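Local coordinates for putative phosphomethylpyrimidine kinase (PDB 3MBH), which probably phosphorylates pyridoxal at the expense of ATP, as pyridoxal kinases of the ribokinase clan do, and holds pyridoxal in this crystal, at residues A[28-33]-A[228-233]; A[81-86]-A[109-114]; A[87-92]-A[127-132]; A[94-99]-A[133-138]; A[143-148]-A[182-187]. All coordinates share one frame; numbering follows the deposited sequence.

Contact 1 (A[28-33]-A[228-233]); sequences IPILSS and TSVITG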
# COMPACT_ATOMS: atom_id res chain seq x y z
N ILE A 28 -4.02 22.57 0.34
CA ILE A 28 -2.84 22.16 -0.43
C ILE A 28 -2.46 20.67 -0.17
O ILE A 28 -2.43 19.87 -1.10
CB ILE A 28 -1.63 23.12 -0.24
CG1 ILE A 28 -1.94 24.45 -0.91
CG2 ILE A 28 -0.39 22.50 -0.82
CD1 ILE A 28 -0.96 25.63 -0.42
N PRO A 29 -2.25 20.28 1.09
CA PRO A 29 -1.89 18.86 1.33
C PRO A 29 -2.94 17.84 0.90
O PRO A 29 -2.60 16.77 0.34
CB PRO A 29 -1.67 18.78 2.85
CG PRO A 29 -1.98 20.06 3.39
CD PRO A 29 -2.27 21.06 2.33
N ILE A 30 -4.22 18.14 1.14
CA ILE A 30 -5.28 17.19 0.79
C ILE A 30 -5.37 17.03 -0.74
O ILE A 30 -5.27 15.92 -1.27
CB ILE A 30 -6.60 17.62 1.35
CG1 ILE A 30 -6.56 17.47 2.89
CG2 ILE A 30 -7.78 16.79 0.66
CD1 ILE A 30 -7.88 17.91 3.62
N LEU A 31 -5.53 18.12 -1.46
CA LEU A 31 -5.73 18.03 -2.90
C LEU A 31 -4.45 17.53 -3.58
O LEU A 31 -4.56 16.76 -4.50
CB LEU A 31 -6.26 19.34 -3.52
CG LEU A 31 -7.72 19.70 -3.14
CD1 LEU A 31 -8.08 21.12 -3.49
CD2 LEU A 31 -8.72 18.71 -3.80
N SER A 32 -3.24 17.94 -3.14
CA SER A 32 -2.01 17.39 -3.71
C SER A 32 -1.98 15.86 -3.53
O SER A 32 -1.63 15.14 -4.45
CB SER A 32 -0.76 17.92 -3.03
OG SER A 32 -0.72 19.32 -3.00
N SER A 33 -2.31 15.40 -2.32
CA SER A 33 -2.36 13.96 -2.02
C SER A 33 -3.34 13.27 -2.96
O SER A 33 -3.07 12.17 -3.44
CB SER A 33 -2.74 13.73 -0.55
OG SER A 33 -1.75 14.29 0.30
N THR A 228 -14.55 20.19 2.49
CA THR A 228 -14.74 20.72 1.14
C THR A 228 -13.59 20.33 0.24
O THR A 228 -13.83 20.01 -0.94
CB THR A 228 -15.08 22.26 1.15
OG1 THR A 228 -16.21 22.46 2.02
CG2 THR A 228 -15.37 22.80 -0.30
N SER A 229 -12.37 20.25 0.80
CA SER A 229 -11.19 19.81 0.04
C SER A 229 -11.38 18.33 -0.42
O SER A 229 -11.15 17.99 -1.61
CB SER A 229 -9.91 19.91 0.88
OG SER A 229 -9.50 21.25 1.07
N VAL A 230 -11.88 17.47 0.48
CA VAL A 230 -12.12 16.07 0.09
C VAL A 230 -13.27 15.97 -0.90
O VAL A 230 -13.17 15.24 -1.89
CB VAL A 230 -12.28 15.13 1.29
CG1 VAL A 230 -12.57 13.71 0.74
CG2 VAL A 230 -11.00 15.16 2.19
N ILE A 231 -14.32 16.75 -0.69
CA ILE A 231 -15.43 16.77 -1.66
C ILE A 231 -14.94 17.16 -3.07
O ILE A 231 -15.26 16.50 -4.06
CB ILE A 231 -16.61 17.67 -1.21
CG1 ILE A 231 -17.26 17.08 0.04
CG2 ILE A 231 -17.66 17.85 -2.38
CD1 ILE A 231 -18.18 15.85 -0.13
N THR A 232 -14.12 18.20 -3.16
CA THR A 232 -13.62 18.68 -4.43
C THR A 232 -12.77 17.65 -5.11
O THR A 232 -12.97 17.36 -6.30
CB THR A 232 -12.78 19.94 -4.20
OG1 THR A 232 -13.64 20.90 -3.62
CG2 THR A 232 -12.21 20.49 -5.50
N GLY A 233 -11.80 17.10 -4.37
CA GLY A 233 -10.96 16.09 -4.93
C GLY A 233 -11.75 14.85 -5.38
O GLY A 233 -11.48 14.29 -6.43
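This is a buried van der Waals contact between two helices, made by isoleucine and leucine methyls: Ile-30 and Leu-31 of helix 24-33 meet Ser-229, Val-230, Thr-232 and Gly-233 of helix 223-236. The segment axes approach to 9.2 Å and run in nearly the same direction, with a signed crossing angle of -21°. Ile-30 CG2, which stands anti to its own amide nitrogen, is 3.8 Å from Ser-229 CB and 3.9 Å from Val-230 CG2; the Ile-30 and Val-230 side chains meet at about a right angle. Ser-229 thus offers its CB to the isoleucine, while its OG bonds back to Asp-225 O. Leu-31 reaches across with its CD2 branch, which lies 3.3 Å from Ser-229 O and 3.5 Å from Gly-233 N. Because Gly-233 carries no beta carbon, that methyl can settle directly on its backbone. Thr-232 turns its hydroxyl away from the leucine to Thr-228 O, 2.8 Å from OG1, and that carbonyl also takes the Thr-232 amide from its other face. On the sheet side, Leu-31 and Thr-232 both touch Tyr-82 of strand 80-83. Leu-279 covers Ile-30 and Val-230, and Ile-28 and Pro-29 pack against Pro-29 and Ile-28 of the second subunit.

Contact 2 (A[81-86]-A[109-114]); sequences IYTGYL and IVADPV. With PXL (3-hydroxy-5-(hydroxymethyl)-2-methylisonicotinaldehyde), chain G.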
# COMPACT_ATOMS: atom_id res chain seq x y z
N ILE A 81 -11.94 25.72 -9.58
CA ILE A 81 -11.72 26.90 -8.73
C ILE A 81 -12.50 26.65 -7.44
O ILE A 81 -13.69 26.32 -7.46
CB ILE A 81 -12.22 28.23 -9.36
CG1 ILE A 81 -11.53 28.46 -10.70
CG2 ILE A 81 -12.02 29.43 -8.35
CD1 ILE A 81 -12.01 29.64 -11.51
N TYR A 82 -11.77 26.79 -6.32
CA TYR A 82 -12.30 26.42 -5.02
C TYR A 82 -12.02 27.56 -4.09
O TYR A 82 -10.85 27.85 -3.76
CB TYR A 82 -11.64 25.10 -4.57
CG TYR A 82 -11.74 24.70 -3.12
CD1 TYR A 82 -12.75 25.18 -2.29
CD2 TYR A 82 -10.84 23.78 -2.57
CE1 TYR A 82 -12.79 24.85 -0.97
CE2 TYR A 82 -10.90 23.43 -1.24
CZ TYR A 82 -11.88 23.92 -0.45
OH TYR A 82 -11.96 23.60 0.89
N THR A 83 -13.09 28.14 -3.57
CA THR A 83 -12.99 29.31 -2.75
C THR A 83 -13.39 29.02 -1.32
O THR A 83 -14.24 28.16 -1.06
CB THR A 83 -13.88 30.49 -3.29
OG1 THR A 83 -15.27 30.27 -2.96
CG2 THR A 83 -13.72 30.65 -4.74
N GLY A 84 -12.82 29.79 -0.40
CA GLY A 84 -13.20 29.73 1.00
C GLY A 84 -13.13 31.09 1.70
O GLY A 84 -13.81 32.10 1.29
N TYR A 85 -12.38 31.12 2.79
CA TYR A 85 -12.26 32.33 3.58
C TYR A 85 -11.70 33.48 2.73
O TYR A 85 -10.64 33.37 2.19
CB TYR A 85 -11.39 32.06 4.81
CG TYR A 85 -11.26 33.19 5.82
CD1 TYR A 85 -10.46 34.30 5.55
CD2 TYR A 85 -11.96 33.16 7.04
CE1 TYR A 85 -10.34 35.33 6.45
CE2 TYR A 85 -11.82 34.18 7.95
CZ TYR A 85 -11.01 35.28 7.63
OH TYR A 85 -10.85 36.31 8.52
N LEU A 86 -12.42 34.58 2.66
CA LEU A 86 -12.03 35.77 1.91
C LEU A 86 -11.64 36.90 2.86
O LEU A 86 -12.12 36.98 3.98
CB LEU A 86 -13.18 36.25 1.01
CG LEU A 86 -13.73 35.18 0.08
CD1 LEU A 86 -14.90 35.73 -0.81
CD2 LEU A 86 -12.65 34.57 -0.81
N ILE A 109 -16.62 24.68 -10.15
CA ILE A 109 -16.51 25.84 -9.30
C ILE A 109 -17.13 25.45 -7.95
O ILE A 109 -18.35 25.11 -7.85
CB ILE A 109 -17.21 27.11 -9.89
CG1 ILE A 109 -16.77 27.38 -11.34
CG2 ILE A 109 -16.98 28.31 -8.99
CD1 ILE A 109 -15.19 27.38 -11.62
N VAL A 110 -16.27 25.46 -6.92
CA VAL A 110 -16.67 25.13 -5.57
C VAL A 110 -16.50 26.33 -4.67
O VAL A 110 -15.40 26.92 -4.61
CB VAL A 110 -15.84 23.95 -5.01
CG1 VAL A 110 -16.30 23.58 -3.55
CG2 VAL A 110 -15.95 22.75 -5.93
N ALA A 111 -17.56 26.71 -3.94
CA ALA A 111 -17.45 27.77 -2.99
C ALA A 111 -17.91 27.24 -1.65
O ALA A 111 -19.09 26.84 -1.48
CB ALA A 111 -18.28 29.02 -3.39
N ASP A 112 -16.98 27.25 -0.70
CA ASP A 112 -17.33 27.09 0.69
C ASP A 112 -17.67 28.51 1.19
O ASP A 112 -16.82 29.38 1.20
CB ASP A 112 -16.16 26.43 1.46
CG ASP A 112 -16.47 26.20 2.93
OD1 ASP A 112 -17.51 26.72 3.44
OD2 ASP A 112 -15.66 25.50 3.62
N PRO A 113 -18.94 28.76 1.54
CA PRO A 113 -19.32 30.11 1.95
C PRO A 113 -18.89 30.43 3.39
O PRO A 113 -19.75 30.57 4.27
CB PRO A 113 -20.85 30.10 1.77
CG PRO A 113 -21.22 28.72 2.14
CD PRO A 113 -20.05 27.82 1.69
N VAL A 114 -17.58 30.55 3.61
CA VAL A 114 -16.97 30.69 4.93
C VAL A 114 -17.40 32.03 5.58
O VAL A 114 -16.99 33.12 5.16
CB VAL A 114 -15.43 30.55 4.85
CG1 VAL A 114 -14.74 30.71 6.28
CG2 VAL A 114 -15.02 29.18 4.21
OP4 PXL G . -12.55 27.95 6.78
C5A PXL G . -12.38 28.23 8.16
C5 PXL G . -11.36 29.36 8.31
C6 PXL G . -10.48 29.78 7.34
N1 PXL G . -9.64 30.80 7.54
C2 PXL G . -9.50 31.51 8.67
C3 PXL G . -10.38 31.15 9.79
C4 PXL G . -11.35 30.05 9.57
C4A PXL G . -12.26 29.54 10.60
O4A PXL G . -11.97 29.90 11.69
O3 PXL G . -10.40 31.79 10.97
C2A PXL G . -8.43 32.59 8.68
O HOH W 1 -13.23 25.45 2.48
O HOH W 2 -15.86 31.42 -0.53
O HOH W 3 -15.22 34.36 3.47
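Tyr-85 sets the CD2 edge of its ring 3.8 Å from Val-114 CG1 and turns one face to the bound pyridoxal, whose C2A methyl stands 3.7 Å above the ring plane, over its centre. The ring gets there with CG anti to the backbone N (chi1 -174°). Val-114 CG1 also lies 3.6 Å from pyridoxal OP4, so one methyl serves both the ring and the ligand. With an alanine here, pyridoxal would probably lose the surface beneath C2 and C2A, and Val-114 CG1 its aromatic neighbour. Behind this pocket wall, strands 80-83 and 108-111 pair in parallel, joined by helix 91-102 in the beta-alpha-beta crossover of the ribokinase-like central sheet. Val-110 N donates to Ile-81 O at 2.8 Å with a nearly straight N-H...O angle of 174°; Thr-83 N then donates to Val-110 O, and Asp-112 N to Thr-83 O. Past the strands, one water accepts from Thr-83 OG1 and donates to Gly-84 O and Asp-112 O. A separate water joins side chains, accepting from Tyr-82 OH and donating to Asp-112 OD2 at 2.7 Å. On the face of Thr-83 and Ala-111, Ile-109 CD1 sits 3.8 Å from Ile-81 CB, the two isoleucines side by side and pointing the same way.

Contact 3 (A[87-92]-A[127-132]); sequences GSPRQI and MEMVKE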
# COMPACT_ATOMS: atom_id res chain seq x y z
N GLY A 87 -10.75 37.75 2.42
CA GLY A 87 -10.15 38.75 3.30
C GLY A 87 -10.82 40.11 3.43
O GLY A 87 -10.44 40.89 4.30
N SER A 88 -11.79 40.42 2.56
CA SER A 88 -12.59 41.62 2.71
C SER A 88 -13.85 41.47 1.86
O SER A 88 -13.93 40.63 0.99
CB SER A 88 -11.80 42.88 2.27
OG SER A 88 -11.80 42.99 0.83
N PRO A 89 -14.85 42.30 2.08
CA PRO A 89 -16.03 42.24 1.20
C PRO A 89 -15.78 42.60 -0.27
O PRO A 89 -16.56 42.20 -1.13
CB PRO A 89 -17.02 43.21 1.85
CG PRO A 89 -16.50 43.34 3.28
CD PRO A 89 -15.04 43.19 3.23
N ARG A 90 -14.72 43.35 -0.54
CA ARG A 90 -14.33 43.72 -1.90
C ARG A 90 -13.90 42.47 -2.72
O ARG A 90 -13.89 42.49 -3.93
CB ARG A 90 -13.21 44.76 -1.86
CG ARG A 90 -13.68 46.10 -1.37
CD ARG A 90 -12.60 47.11 -1.00
NE ARG A 90 -12.00 46.73 0.30
CZ ARG A 90 -10.74 46.37 0.47
NH1 ARG A 90 -9.87 46.39 -0.53
NH2 ARG A 90 -10.31 46.07 1.69
N GLN A 91 -13.51 41.41 -2.05
CA GLN A 91 -13.04 40.23 -2.75
C GLN A 91 -14.14 39.50 -3.47
O GLN A 91 -13.88 38.83 -4.44
CB GLN A 91 -12.30 39.27 -1.81
CG GLN A 91 -11.08 39.93 -1.20
CD GLN A 91 -10.15 38.98 -0.48
OE1 GLN A 91 -10.38 37.77 -0.48
NE2 GLN A 91 -9.12 39.53 0.17
N ILE A 92 -15.38 39.65 -3.02
CA ILE A 92 -16.42 38.84 -3.65
C ILE A 92 -16.50 39.14 -5.15
O ILE A 92 -16.49 38.23 -5.97
CB ILE A 92 -17.77 38.95 -2.98
CG1 ILE A 92 -17.79 38.02 -1.75
CG2 ILE A 92 -18.90 38.53 -4.01
CD1 ILE A 92 -16.97 38.58 -0.48
N MSE A 127 -22.42 41.94 8.41
CA MSE A 127 -23.40 41.62 7.42
C MSE A 127 -22.93 41.95 5.98
O MSE A 127 -23.48 41.41 5.06
CB MSE A 127 -24.76 42.26 7.72
CG MSE A 127 -25.52 41.69 8.94
SE MSE A 127 -25.70 39.77 8.88
CE MSE A 127 -26.98 39.67 7.39
N GLU A 128 -21.93 42.82 5.80
CA GLU A 128 -21.47 43.11 4.44
C GLU A 128 -20.82 41.89 3.81
O GLU A 128 -21.04 41.56 2.64
CB GLU A 128 -20.44 44.23 4.43
CG GLU A 128 -20.94 45.54 4.44
CD GLU A 128 -22.15 45.79 3.55
OE1 GLU A 128 -22.10 45.53 2.33
OE2 GLU A 128 -23.15 46.31 4.10
N MSE A 129 -20.00 41.20 4.58
CA MSE A 129 -19.44 39.95 4.13
C MSE A 129 -20.58 38.96 3.82
O MSE A 129 -20.55 38.32 2.77
CB MSE A 129 -18.47 39.38 5.16
CG MSE A 129 -17.84 38.14 4.71
SE MSE A 129 -16.44 38.52 3.27
CE MSE A 129 -15.76 40.03 4.10
N VAL A 130 -21.61 38.90 4.65
CA VAL A 130 -22.72 37.98 4.41
C VAL A 130 -23.45 38.33 3.10
O VAL A 130 -23.62 37.48 2.24
CB VAL A 130 -23.72 37.98 5.55
CG1 VAL A 130 -24.81 37.06 5.25
CG2 VAL A 130 -23.03 37.53 6.90
N LYS A 131 -23.85 39.61 2.95
CA LYS A 131 -24.56 40.05 1.75
C LYS A 131 -23.72 39.75 0.48
O LYS A 131 -24.26 39.24 -0.48
CB LYS A 131 -24.96 41.53 1.81
CG LYS A 131 -25.89 41.84 2.96
CD LYS A 131 -26.42 43.23 2.91
CE LYS A 131 -25.39 44.24 3.25
NZ LYS A 131 -25.98 45.39 4.03
N GLU A 132 -22.42 40.01 0.50
CA GLU A 132 -21.57 39.69 -0.67
C GLU A 132 -21.48 38.17 -0.93
O GLU A 132 -21.53 37.71 -2.10
CB GLU A 132 -20.18 40.32 -0.51
CG GLU A 132 -20.15 41.84 -0.53
CD GLU A 132 -20.59 42.43 -1.88
OE1 GLU A 132 -20.11 41.97 -2.93
OE2 GLU A 132 -21.41 43.37 -1.88
O HOH W 4 -17.33 42.52 -3.55
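Glu-128 touches Pro-89 lightly, its CB 4.2 Å from Pro-89 CG, while its OE2 meets Lys-131 NZ, one turn further along the same helix, in a salt bridge of 3.0 Å. The next residue, the selenomethionine Met-129, does the reaching. Its side chain leaves anti to the backbone N (chi1 -178°), then bends at chi2 and chi3, which brings the methyl CE onto the Ser-88 to Pro-89 peptide, 3.2 Å from Pro-89 N. The same methyl lies 3.4 Å from Pro-89 CD, tighter than usual for two carbons. Its SE is 3.8 Å from Ile-92 CD1. A turn further on, Glu-132 lays its CB 3.5 Å from Ile-92 CG1, and its OE1 shares a water with Pro-89 O, each accepting from it. An alanine in place of Ile-92 would probably leave the Met-129 selenium without CD1 and Glu-132 without the CG1 and CG2 contacts, opening a gap between the helices. Across from these side chains, residues 88-91 form a type I turn, and Ser-88 OG, held chiefly by Thr-61, accepts weakly from Arg-90 N. The contact therefore pairs a weakly capped turn leading into helix 91-102 with helix 127-136, two neighbouring helices of the ribokinase-like alpha/beta fold.

Contact 4 (A[94-99]-A[133-138]); sequences IVSDFI and MRHLIT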
# COMPACT_ATOMS: atom_id res chain seq x y z
N ILE A 94 -14.21 40.60 -7.14
CA ILE A 94 -12.93 40.19 -7.76
C ILE A 94 -12.95 38.70 -8.06
O ILE A 94 -12.58 38.23 -9.15
CB ILE A 94 -11.70 40.55 -6.89
CG1 ILE A 94 -11.61 42.07 -6.77
CG2 ILE A 94 -10.42 39.95 -7.53
CD1 ILE A 94 -10.66 42.60 -5.67
N VAL A 95 -13.44 37.95 -7.09
CA VAL A 95 -13.48 36.50 -7.22
C VAL A 95 -14.56 36.10 -8.22
O VAL A 95 -14.33 35.21 -9.01
CB VAL A 95 -13.66 35.83 -5.87
CG1 VAL A 95 -13.86 34.33 -6.04
CG2 VAL A 95 -12.40 36.11 -4.98
N SER A 96 -15.71 36.76 -8.19
CA SER A 96 -16.75 36.49 -9.19
C SER A 96 -16.24 36.69 -10.62
O SER A 96 -16.50 35.87 -11.51
CB SER A 96 -17.98 37.35 -8.93
OG SER A 96 -18.41 37.21 -7.59
N ASP A 97 -15.51 37.77 -10.84
CA ASP A 97 -14.88 38.05 -12.15
C ASP A 97 -13.83 37.03 -12.54
O ASP A 97 -13.71 36.69 -13.71
CB ASP A 97 -14.27 39.45 -12.18
CG ASP A 97 -15.32 40.54 -12.31
OD1 ASP A 97 -16.46 40.20 -12.67
OD2 ASP A 97 -15.03 41.72 -12.04
N PHE A 98 -13.08 36.53 -11.55
CA PHE A 98 -12.09 35.52 -11.75
C PHE A 98 -12.73 34.24 -12.26
O PHE A 98 -12.29 33.71 -13.28
CB PHE A 98 -11.32 35.26 -10.45
CG PHE A 98 -10.37 34.12 -10.52
CD1 PHE A 98 -9.35 34.11 -11.44
CD2 PHE A 98 -10.51 33.03 -9.68
CE1 PHE A 98 -8.45 33.04 -11.49
CE2 PHE A 98 -9.63 31.95 -9.72
CZ PHE A 98 -8.59 31.94 -10.65
N ILE A 99 -13.81 33.82 -11.61
CA ILE A 99 -14.58 32.66 -12.01
C ILE A 99 -15.14 32.87 -13.43
O ILE A 99 -15.05 31.98 -14.28
CB ILE A 99 -15.72 32.37 -11.03
CG1 ILE A 99 -15.13 31.93 -9.71
CG2 ILE A 99 -16.67 31.29 -11.62
CD1 ILE A 99 -16.09 32.01 -8.53
N MSE A 133 -21.34 37.39 0.13
CA MSE A 133 -21.23 35.96 -0.03
C MSE A 133 -22.48 35.39 -0.71
O MSE A 133 -22.39 34.47 -1.51
CB MSE A 133 -20.94 35.28 1.30
CG MSE A 133 -20.64 33.80 1.21
SE MSE A 133 -19.02 33.44 0.14
CE MSE A 133 -17.66 33.85 1.46
N ARG A 134 -23.65 35.96 -0.38
CA ARG A 134 -24.89 35.60 -1.05
C ARG A 134 -24.80 35.73 -2.57
O ARG A 134 -25.41 34.95 -3.30
CB ARG A 134 -26.06 36.47 -0.54
CG ARG A 134 -26.54 36.09 0.85
CD ARG A 134 -27.60 37.05 1.31
NE ARG A 134 -27.87 36.87 2.73
CZ ARG A 134 -28.27 37.83 3.55
NH1 ARG A 134 -28.42 39.07 3.12
NH2 ARG A 134 -28.51 37.56 4.83
N HIS A 135 -24.05 36.71 -3.05
CA HIS A 135 -23.79 36.85 -4.46
C HIS A 135 -22.83 35.79 -5.00
O HIS A 135 -23.10 35.19 -6.05
CB HIS A 135 -23.21 38.24 -4.82
CG HIS A 135 -22.98 38.42 -6.29
ND1 HIS A 135 -24.01 38.52 -7.19
CD2 HIS A 135 -21.84 38.45 -7.01
CE1 HIS A 135 -23.52 38.65 -8.41
NE2 HIS A 135 -22.20 38.63 -8.33
N LEU A 136 -21.73 35.59 -4.30
CA LEU A 136 -20.71 34.67 -4.77
C LEU A 136 -21.27 33.25 -4.94
O LEU A 136 -20.94 32.57 -5.91
CB LEU A 136 -19.50 34.65 -3.84
CG LEU A 136 -18.34 33.78 -4.34
CD1 LEU A 136 -17.87 34.24 -5.76
CD2 LEU A 136 -17.18 33.71 -3.31
N ILE A 137 -22.15 32.81 -4.05
CA ILE A 137 -22.64 31.43 -4.19
C ILE A 137 -23.42 31.21 -5.51
O ILE A 137 -23.48 30.08 -5.96
CB ILE A 137 -23.46 30.89 -3.00
CG1 ILE A 137 -24.79 31.68 -2.82
CG2 ILE A 137 -22.57 30.78 -1.74
CD1 ILE A 137 -25.75 30.98 -1.99
N THR A 138 -23.96 32.27 -6.12
CA THR A 138 -24.76 32.16 -7.33
C THR A 138 -23.87 31.75 -8.49
O THR A 138 -24.36 31.33 -9.55
CB THR A 138 -25.50 33.48 -7.72
OG1 THR A 138 -24.57 34.50 -8.07
CG2 THR A 138 -26.37 33.97 -6.57
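The backbones of helices 91-102 and 127-136 come nearest, within the segments 94-99 and 133-138, at Ser-96 and Leu-136, whose CA atoms are 6.2 Å apart. Leu-136 carries most of the contact through one methyl. Its CG stands anti to the backbone N (chi1 -176°) and a bend at chi2 (58°) carries CD1 across to the other helix. There CD1 is 4.0 Å from Val-95 CG1 and 4.0 Å from Ile-99 CD1; the leucine meets the valine at a slant and the isoleucine at about a right angle. Ser-96 OG lies 3.5 Å from the same methyl, but the serine was deposited in two conformers, so this approach is less certain than the others. In one conformer OG bonds back to Ile-92 O within its helix and lies at the edge of the His-135 ring, near its plane, 3.7 Å from CD2. His-135 O accepts both Thr-138 N and Thr-138 OG1, the hydroxyl at 2.6 Å in the carbonyl plane. Asp-97 of the same segment binds zinc in a structure of this protein but takes no part here. The two helices lie side by side on one face of the central sheet of the ribokinase-like alpha/beta fold, where Val-95 and Leu-136 both rest on Thr-83 of strand 80-83. Leu-86 covers Leu-136 from the loop after that strand, and Met-133 packs on Pro-113.

Contact 5 (A[143-148]-A[182-187]); sequences ITPNLT and VIITSV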
# COMPACT_ATOMS: atom_id res chain seq x y z
N ILE A 143 -21.65 24.24 -3.41
CA ILE A 143 -21.41 24.99 -2.19
C ILE A 143 -21.56 24.14 -0.94
O ILE A 143 -22.34 23.20 -0.91
CB ILE A 143 -22.32 26.27 -2.06
CG1 ILE A 143 -23.81 25.89 -2.01
CG2 ILE A 143 -22.06 27.28 -3.21
CD1 ILE A 143 -24.73 27.12 -1.64
N THR A 144 -20.79 24.47 0.09
CA THR A 144 -20.71 23.63 1.26
C THR A 144 -20.94 24.42 2.60
O THR A 144 -20.16 24.29 3.54
CB THR A 144 -19.37 22.92 1.30
OG1 THR A 144 -18.30 23.88 1.26
CG2 THR A 144 -19.24 21.91 0.08
N PRO A 145 -22.01 25.20 2.70
CA PRO A 145 -22.27 25.86 3.98
C PRO A 145 -22.47 24.91 5.16
O PRO A 145 -23.12 23.87 5.00
CB PRO A 145 -23.61 26.50 3.77
CG PRO A 145 -24.23 25.75 2.60
CD PRO A 145 -23.14 25.26 1.77
N ASN A 146 -22.02 25.34 6.35
CA ASN A 146 -22.47 24.74 7.59
C ASN A 146 -23.83 25.31 7.95
O ASN A 146 -24.30 26.24 7.30
CB ASN A 146 -21.46 24.88 8.73
CG ASN A 146 -21.16 26.30 9.12
OD1 ASN A 146 -22.04 27.19 9.09
ND2 ASN A 146 -19.91 26.54 9.55
N LEU A 147 -24.46 24.78 8.99
CA LEU A 147 -25.83 25.20 9.31
C LEU A 147 -25.92 26.71 9.60
O LEU A 147 -26.87 27.41 9.16
CB LEU A 147 -26.38 24.37 10.49
CG LEU A 147 -27.88 24.53 10.69
CD1 LEU A 147 -28.58 24.00 9.46
CD2 LEU A 147 -28.31 23.82 11.95
N THR A 148 -24.92 27.23 10.29
CA THR A 148 -24.85 28.65 10.58
C THR A 148 -24.85 29.48 9.30
O THR A 148 -25.63 30.42 9.16
CB THR A 148 -23.58 28.99 11.37
OG1 THR A 148 -23.59 28.29 12.63
CG2 THR A 148 -23.48 30.51 11.65
N VAL A 182 -25.64 21.33 -3.49
CA VAL A 182 -25.61 22.06 -2.24
C VAL A 182 -25.41 21.02 -1.15
O VAL A 182 -26.12 20.02 -1.11
CB VAL A 182 -26.93 22.82 -1.98
CG1 VAL A 182 -26.89 23.55 -0.64
CG2 VAL A 182 -27.22 23.79 -3.17
N ILE A 183 -24.44 21.28 -0.27
CA ILE A 183 -24.18 20.40 0.86
C ILE A 183 -24.28 21.25 2.12
O ILE A 183 -23.64 22.31 2.19
CB ILE A 183 -22.78 19.70 0.71
CG1 ILE A 183 -22.68 18.94 -0.64
CG2 ILE A 183 -22.52 18.82 1.92
CD1 ILE A 183 -21.28 18.48 -0.99
N ILE A 184 -25.08 20.82 3.09
CA ILE A 184 -25.17 21.50 4.36
C ILE A 184 -24.52 20.63 5.42
O ILE A 184 -24.95 19.49 5.64
CB ILE A 184 -26.63 21.83 4.76
CG1 ILE A 184 -27.28 22.69 3.70
CG2 ILE A 184 -26.64 22.54 6.16
CD1 ILE A 184 -28.78 22.92 3.86
N THR A 185 -23.45 21.15 6.07
CA THR A 185 -22.77 20.40 7.10
C THR A 185 -23.17 20.87 8.52
O THR A 185 -23.84 21.86 8.71
CB THR A 185 -21.28 20.50 6.97
OG1 THR A 185 -20.84 21.76 7.49
CG2 THR A 185 -20.85 20.30 5.52
N SER A 186 -22.75 20.11 9.50
CA SER A 186 -22.89 20.46 10.91
C SER A 186 -24.33 20.59 11.37
O SER A 186 -24.64 21.49 12.18
CB SER A 186 -22.12 21.75 11.21
OG SER A 186 -20.89 21.75 10.49
N VAL A 187 -25.21 19.71 10.87
CA VAL A 187 -26.57 19.69 11.31
C VAL A 187 -26.70 18.83 12.57
O VAL A 187 -26.30 17.68 12.60
CB VAL A 187 -27.52 19.17 10.22
CG1 VAL A 187 -29.01 19.24 10.74
CG2 VAL A 187 -27.31 19.98 8.90
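Two backbone hydrogen bonds hold the segment 143-148 to strand 181-189: Ile-183 N donates to Ile-143 O at 2.9 Å, and Thr-185 N donates to Pro-145 O, also at 2.9 Å, both with N-H...O angles of 159°. Ile-143 pairs with Val-182 as parallel strands, and the second bond carries the pairing beyond the end of strand 142-143. Between the two, Ile-183 O faces carbon instead of an amide: Thr-144 CA offers it a C-H...O contact of 3.3 Å, and Pro-145, which has no N-H to give, sets its CD 3.0 Å from it. Next comes Asn-146 at the N-cap of helix 147-154. Its CG lies between the backbone N and the carbonyl carbon (chi1 62°), and from there OD1 takes Glu-149 N while ND2 is held by Gly-116 O. Its CB meanwhile rests 3.4 Å from Thr-185 OG1, a hydroxyl that is itself hydrogen-bonded to Ser-186 OG. Outward from the backbone the contact turns apolar. Ile-143 CG1 runs beside Val-182 CG1 at 4.1 Å, Thr-144 CG2 beside Ile-183 CD1, and Leu-147 CD1 meets Ile-184 CG2 at a slant, 4.1 Å away. Helix 164-176 covers Val-182 and Ile-184, whereas Ile-183 faces Phe-227 and Ile-231 of helix 223-236. Such chemistry implies a strand end that gives way to a helix: the proline lacks only the N-H that Ile-183 O would otherwise take, pairing resumes at Pro-145 O, and the asparagine side chain hands the chain over to helix 147-154.

How the contacts relate
From the N terminus, residues 28-33 open the longest loop, which contact 1 closes only at 228-233; every other contact falls within it. Contact 2 opens at 81-86, and the first segments of contacts 3 and 4 follow before it closes at 109-114. Contacts 3 and 4 then close in turn at 127-132 and 133-138, so the three cross one another, joining helices 91-102 and 127-136 to each other and to strands 80-83 and 108-111. Contact 5 opens at 143-148, after these have closed, and closes at 182-187 on the same sheet. Contact 1 sets helix 223-236 beside helix 24-33, next to this sheet, where Thr-228 OG1 probably hydrogen-bonds Thr-144 OG1 of contact 5 and packs near Asp-112 of contact 2.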